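Local coordinates for cobalamin biosynthesis protein CobN (Mycobacterium tuberculosis, PDB 7C6O) that forms the large, catalytic subunit of cobaltochelatase, which inserts cobalt into the corrin ring during cobalamin biosynthesis, at residues R1120-N1125 and A1144-Y1149; R1127-M1132 and T1169-L1174. One frame throughout, in Å; residues are numbered along the deposited sequence.

In the fold
A helical region near the C-terminus of CobN illustrates how short, sparse contacts can be joined into one core. Contacts 1 and 2 have centres about 8 Å apart and interleave along the chain: 1120-1125, 1127-1132, 1144-1149, then 1169-1174. They draw on helices 1111-1123, 1126-1132, 1136-1157 and 1162-1174, the first three following one another directly. Y1172 of contact 2 reaches into contact 1, its OH 2.7 Å from V1123 O, a probable hydrogen bond, and R1122 makes a cation-pi contact with W1128. Side chains of each contact thus reach atoms of the other, one of them a backbone carbonyl, forming one continuous patch of helix packing within the CobN/magnesium chelatase family region.

Contact 1. Residues R1120-N1125 and A1144-Y1149; sequences RARVVN and AATVDY
Where helix 1111-1123 runs out, near the C-terminus of CobN, R1122 and V1123 meet T1146 on the flank of helix 1136-1157 in a small, buried helix-to-helix contact. The side chains of R1122 and T1146 point at each other. R1122 NH1 donates to T1146 OG1 over 2.9 Å in a nearly straight bond, with an N-H...O angle of 168° and the hydroxyl at the edge of the guanidinium, close to its plane. Bends at chi2 and chi3 swing the guanidinium round to the threonine. T1146 OG1 is also hydrogen-bonded to E1142 O, one turn back in its own helix, a familiar habit of helical threonines.

An apolar contact lies beside this hydrogen bond. V1123 CG2 touches T1146 CG2 at 3.8 Å, the two side chains passing alongside and pointing opposite ways, and the same V1123 CG2 lies 4.0 Å above the guanidinium plane, centred on it. The guanidinium is therefore backed by a methyl on one face while the hydroxyl holds its edge; it also makes a cation-pi contact with W1128. Its other amino group, NH2, forms salt bridges with D1067 and D1070, so the buried charge is probably balanced by these carboxylates, and bonds at both terminal nitrogens, NH1 and NH2, would restrict its rotation.

The chain turns at V1124, the first residue to leave helical geometry, and N1125 takes the N-cap position of helix 1126-1132: OD1 accepts from R1127 N, while ND2 reaches back to A1121 O at 2.8 Å, linking the end of one helix to the start of the next.

Contact 2. Residues R1127-M1132 and T1169-L1174; sequences RWMAAM and TQRYVL
A largely buried helix-to-helix packing contact joins W1128 and M1129 of the short helix 1126-1132 to R1171 and Y1172 near the end of helix 1162-1174. Locally the two axes run almost parallel, at 11°, but stay 12.2 Å apart, so long side chains have to bridge the gap. M1129 does most of this. Its chain is extended up to the sulfur and then bent at its last bond, which turns the terminal methyl across to the other helix: CE lies 3.6 Å from Y1172 CD1 and 3.4 Å from R1171 O.

The sulfur takes part as well. M1129 SD sits 5.0 Å from the centroid of the Y1172 ring, 70° off the ring normal, a Met-aromatic contact of oblique geometry, and it also rests 4.1 Å from R1171 CB, where the arginine side chain begins. The helix that carries this tyrosine widens here into a pi-type turn, in which T1169 O accepts from both V1173 N and L1174 N.

W1128 and Y1172 lie roughly perpendicular, with W1128 CZ3 3.2 Å from Y1172 OH. The indole reaches that hydroxyl because CG stands opposite the backbone N (chi1 179°), and M1132 CG, one turn on, packs against one of its faces, toward the rim. The bond to V1123 O anchors the far end of a tyrosine ring otherwise surrounded by packing from M1129, W1128 and residues of neighbouring helices. Of these, M1143 of helix 1136-1157 touches W1128, M1132 and Y1172, while V1147 of that helix and M1193 of helix 1187-1203 also pack on the tyrosine.

Contact 1. Residues R1120-N1125 and A1144-Y1149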
# COMPACT_ATOMS: atom_id res chain seq x y z
N ARG A 1120 -23.50 3.75 -18.19
CA ARG A 1120 -24.45 4.85 -18.32
C ARG A 1120 -24.14 6.00 -17.37
O ARG A 1120 -24.27 7.16 -17.75
CB ARG A 1120 -25.88 4.34 -18.09
CG ARG A 1120 -26.37 3.38 -19.15
CD ARG A 1120 -27.88 3.34 -19.13
NE ARG A 1120 -28.45 2.25 -19.91
CZ ARG A 1120 -28.88 2.38 -21.16
NH1 ARG A 1120 -28.80 3.55 -21.79
NH2 ARG A 1120 -29.40 1.33 -21.79
N ALA A 1121 -23.73 5.70 -16.13
CA ALA A 1121 -23.50 6.76 -15.16
C ALA A 1121 -22.21 7.52 -15.41
O ALA A 1121 -22.08 8.67 -14.96
CB ALA A 1121 -23.50 6.21 -13.73
N ARG A 1122 -21.24 6.93 -16.12
CA ARG A 1122 -19.95 7.57 -16.26
C ARG A 1122 -19.43 7.53 -17.70
O ARG A 1122 -19.12 8.57 -18.27
CB ARG A 1122 -18.93 6.92 -15.31
CG ARG A 1122 -17.72 7.80 -14.98
CD ARG A 1122 -16.56 7.53 -15.92
NE ARG A 1122 -16.04 6.17 -15.77
CZ ARG A 1122 -15.18 5.61 -16.61
NH1 ARG A 1122 -14.74 6.30 -17.67
NH2 ARG A 1122 -14.75 4.37 -16.41
N VAL A 1123 -19.35 6.32 -18.28
CA VAL A 1123 -18.60 6.13 -19.52
C VAL A 1123 -19.14 7.02 -20.63
O VAL A 1123 -18.38 7.73 -21.30
CB VAL A 1123 -18.62 4.64 -19.93
CG1 VAL A 1123 -17.98 4.46 -21.30
CG2 VAL A 1123 -17.90 3.79 -18.89
N VAL A 1124 -20.46 7.00 -20.85
CA VAL A 1124 -21.08 7.83 -21.88
C VAL A 1124 -21.94 8.93 -21.27
O VAL A 1124 -22.81 9.49 -21.95
CB VAL A 1124 -21.88 6.97 -22.88
CG1 VAL A 1124 -20.95 6.05 -23.65
CG2 VAL A 1124 -22.96 6.18 -22.16
N ASN A 1125 -21.72 9.25 -20.00
CA ASN A 1125 -22.40 10.37 -19.37
C ASN A 1125 -21.85 11.67 -19.94
O ASN A 1125 -20.65 11.93 -19.80
CB ASN A 1125 -22.19 10.31 -17.85
CG ASN A 1125 -23.05 11.31 -17.10
OD1 ASN A 1125 -23.37 12.38 -17.61
ND2 ASN A 1125 -23.42 10.96 -15.88
N ALA A 1144 -9.55 6.90 -23.52
CA ALA A 1144 -8.95 5.77 -24.21
C ALA A 1144 -8.71 4.60 -23.26
O ALA A 1144 -8.89 3.44 -23.65
CB ALA A 1144 -7.63 6.19 -24.86
N ALA A 1145 -8.30 4.88 -22.03
CA ALA A 1145 -8.10 3.80 -21.06
C ALA A 1145 -9.41 3.09 -20.77
O ALA A 1145 -9.44 1.86 -20.62
CB ALA A 1145 -7.49 4.35 -19.77
N THR A 1146 -10.51 3.84 -20.68
CA THR A 1146 -11.82 3.24 -20.45
C THR A 1146 -12.17 2.24 -21.55
O THR A 1146 -12.70 1.16 -21.27
CB THR A 1146 -12.89 4.33 -20.34
OG1 THR A 1146 -12.62 5.16 -19.20
CG2 THR A 1146 -14.28 3.71 -20.19
N VAL A 1147 -11.87 2.58 -22.80
CA VAL A 1147 -12.11 1.64 -23.89
C VAL A 1147 -11.29 0.37 -23.69
O VAL A 1147 -11.79 -0.75 -23.87
CB VAL A 1147 -11.81 2.29 -25.26
CG1 VAL A 1147 -11.95 1.28 -26.37
CG2 VAL A 1147 -12.75 3.47 -25.49
N ASP A 1148 -10.02 0.52 -23.31
CA ASP A 1148 -9.16 -0.64 -23.12
C ASP A 1148 -9.64 -1.52 -21.97
O ASP A 1148 -9.59 -2.75 -22.06
CB ASP A 1148 -7.72 -0.19 -22.86
CG ASP A 1148 -6.98 0.21 -24.13
OD1 ASP A 1148 -7.48 -0.08 -25.24
OD2 ASP A 1148 -5.90 0.82 -24.01
N TYR A 1149 -10.11 -0.91 -20.88
CA TYR A 1149 -10.49 -1.69 -19.71
C TYR A 1149 -11.84 -2.35 -19.90
O TYR A 1149 -12.06 -3.48 -19.43
CB TYR A 1149 -10.47 -0.81 -18.46
CG TYR A 1149 -9.13 -0.14 -18.23
CD1 TYR A 1149 -7.95 -0.69 -18.74
CD2 TYR A 1149 -9.03 1.06 -17.52
CE1 TYR A 1149 -6.73 -0.07 -18.55
CE2 TYR A 1149 -7.81 1.68 -17.32
CZ TYR A 1149 -6.66 1.11 -17.84
OH TYR A 1149 -5.44 1.72 -17.64

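Contact 2. Residues R1127-M1132 and T1169-L1174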
# COMPACT_ATOMS: atom_id res chain seq x y z
N ARG A 1127 -21.85 14.59 -18.90
CA ARG A 1127 -21.18 15.41 -17.89
C ARG A 1127 -19.74 14.96 -17.68
O ARG A 1127 -18.84 15.80 -17.53
CB ARG A 1127 -21.95 15.36 -16.57
CG ARG A 1127 -23.27 16.12 -16.59
CD ARG A 1127 -23.97 16.04 -15.24
NE ARG A 1127 -23.06 16.33 -14.14
CZ ARG A 1127 -22.71 17.55 -13.75
NH1 ARG A 1127 -23.20 18.61 -14.37
NH2 ARG A 1127 -21.87 17.71 -12.73
N TRP A 1128 -19.50 13.65 -17.67
CA TRP A 1128 -18.14 13.15 -17.50
C TRP A 1128 -17.30 13.39 -18.75
O TRP A 1128 -16.13 13.77 -18.66
CB TRP A 1128 -18.14 11.67 -17.14
CG TRP A 1128 -16.76 11.13 -16.97
CD1 TRP A 1128 -15.97 11.23 -15.87
CD2 TRP A 1128 -15.98 10.43 -17.96
NE1 TRP A 1128 -14.75 10.62 -16.09
CE2 TRP A 1128 -14.74 10.12 -17.37
CE3 TRP A 1128 -16.22 10.02 -19.27
CZ2 TRP A 1128 -13.74 9.43 -18.05
CZ3 TRP A 1128 -15.23 9.34 -19.95
CH2 TRP A 1128 -14.00 9.05 -19.34
N MET A 1129 -17.88 13.16 -19.93
CA MET A 1129 -17.13 13.39 -21.16
C MET A 1129 -16.75 14.86 -21.30
O MET A 1129 -15.62 15.18 -21.69
CB MET A 1129 -17.94 12.92 -22.38
CG MET A 1129 -18.17 11.42 -22.41
SD MET A 1129 -18.84 10.83 -23.97
CE MET A 1129 -17.49 11.22 -25.08
N ALA A 1130 -17.67 15.77 -20.96
CA ALA A 1130 -17.35 17.19 -21.02
C ALA A 1130 -16.28 17.56 -20.00
O ALA A 1130 -15.42 18.41 -20.27
CB ALA A 1130 -18.62 18.02 -20.81
N ALA A 1131 -16.31 16.92 -18.83
CA ALA A 1131 -15.29 17.17 -17.81
C ALA A 1131 -13.91 16.76 -18.30
O ALA A 1131 -12.92 17.46 -18.07
CB ALA A 1131 -15.65 16.44 -16.52
N MET A 1132 -13.81 15.60 -18.97
CA MET A 1132 -12.51 15.19 -19.49
C MET A 1132 -12.04 16.10 -20.61
O MET A 1132 -10.83 16.32 -20.76
CB MET A 1132 -12.57 13.74 -19.97
CG MET A 1132 -12.94 12.73 -18.88
SD MET A 1132 -11.75 12.66 -17.52
CE MET A 1132 -12.57 13.67 -16.27
N THR A 1169 -18.34 3.63 -29.72
CA THR A 1169 -17.72 4.07 -30.97
C THR A 1169 -18.22 5.45 -31.38
O THR A 1169 -17.43 6.32 -31.75
CB THR A 1169 -17.98 3.04 -32.07
OG1 THR A 1169 -17.41 1.78 -31.69
CG2 THR A 1169 -17.39 3.49 -33.39
N GLN A 1170 -19.53 5.66 -31.32
CA GLN A 1170 -20.10 6.92 -31.78
C GLN A 1170 -19.72 8.07 -30.85
O GLN A 1170 -19.32 9.14 -31.32
CB GLN A 1170 -21.62 6.80 -31.90
CG GLN A 1170 -22.31 8.07 -32.36
CD GLN A 1170 -21.80 8.54 -33.71
OE1 GLN A 1170 -21.53 7.74 -34.60
NE2 GLN A 1170 -21.67 9.86 -33.85
N ARG A 1171 -19.84 7.87 -29.54
CA ARG A 1171 -19.62 8.97 -28.61
C ARG A 1171 -18.15 9.34 -28.51
O ARG A 1171 -17.80 10.53 -28.42
CB ARG A 1171 -20.17 8.62 -27.22
CG ARG A 1171 -21.67 8.37 -27.17
CD ARG A 1171 -22.43 9.58 -27.68
NE ARG A 1171 -22.37 10.70 -26.75
CZ ARG A 1171 -22.66 11.96 -27.09
NH1 ARG A 1171 -23.00 12.25 -28.33
NH2 ARG A 1171 -22.58 12.92 -26.18
N TYR A 1172 -17.26 8.35 -28.51
CA TYR A 1172 -15.84 8.61 -28.26
C TYR A 1172 -15.07 8.95 -29.53
O TYR A 1172 -14.21 9.84 -29.50
CB TYR A 1172 -15.19 7.39 -27.59
CG TYR A 1172 -15.39 7.27 -26.10
CD1 TYR A 1172 -16.51 7.81 -25.48
CD2 TYR A 1172 -14.45 6.63 -25.31
CE1 TYR A 1172 -16.69 7.70 -24.11
CE2 TYR A 1172 -14.62 6.52 -23.94
CZ TYR A 1172 -15.74 7.05 -23.34
OH TYR A 1172 -15.89 6.93 -21.98
N VAL A 1173 -15.34 8.26 -30.63
CA VAL A 1173 -14.47 8.26 -31.80
C VAL A 1173 -15.08 9.02 -32.97
O VAL A 1173 -14.41 9.85 -33.59
CB VAL A 1173 -14.11 6.81 -32.20
CG1 VAL A 1173 -13.16 6.80 -33.40
CG2 VAL A 1173 -13.49 6.08 -31.02
N LEU A 1174 -16.34 8.75 -33.29
CA LEU A 1174 -16.95 9.31 -34.49
C LEU A 1174 -17.62 10.66 -34.24
O LEU A 1174 -17.74 11.46 -35.17
CB LEU A 1174 -17.98 8.33 -35.07
CG LEU A 1174 -17.41 6.98 -35.50
CD1 LEU A 1174 -18.50 6.11 -36.12
CD2 LEU A 1174 -16.24 7.16 -36.47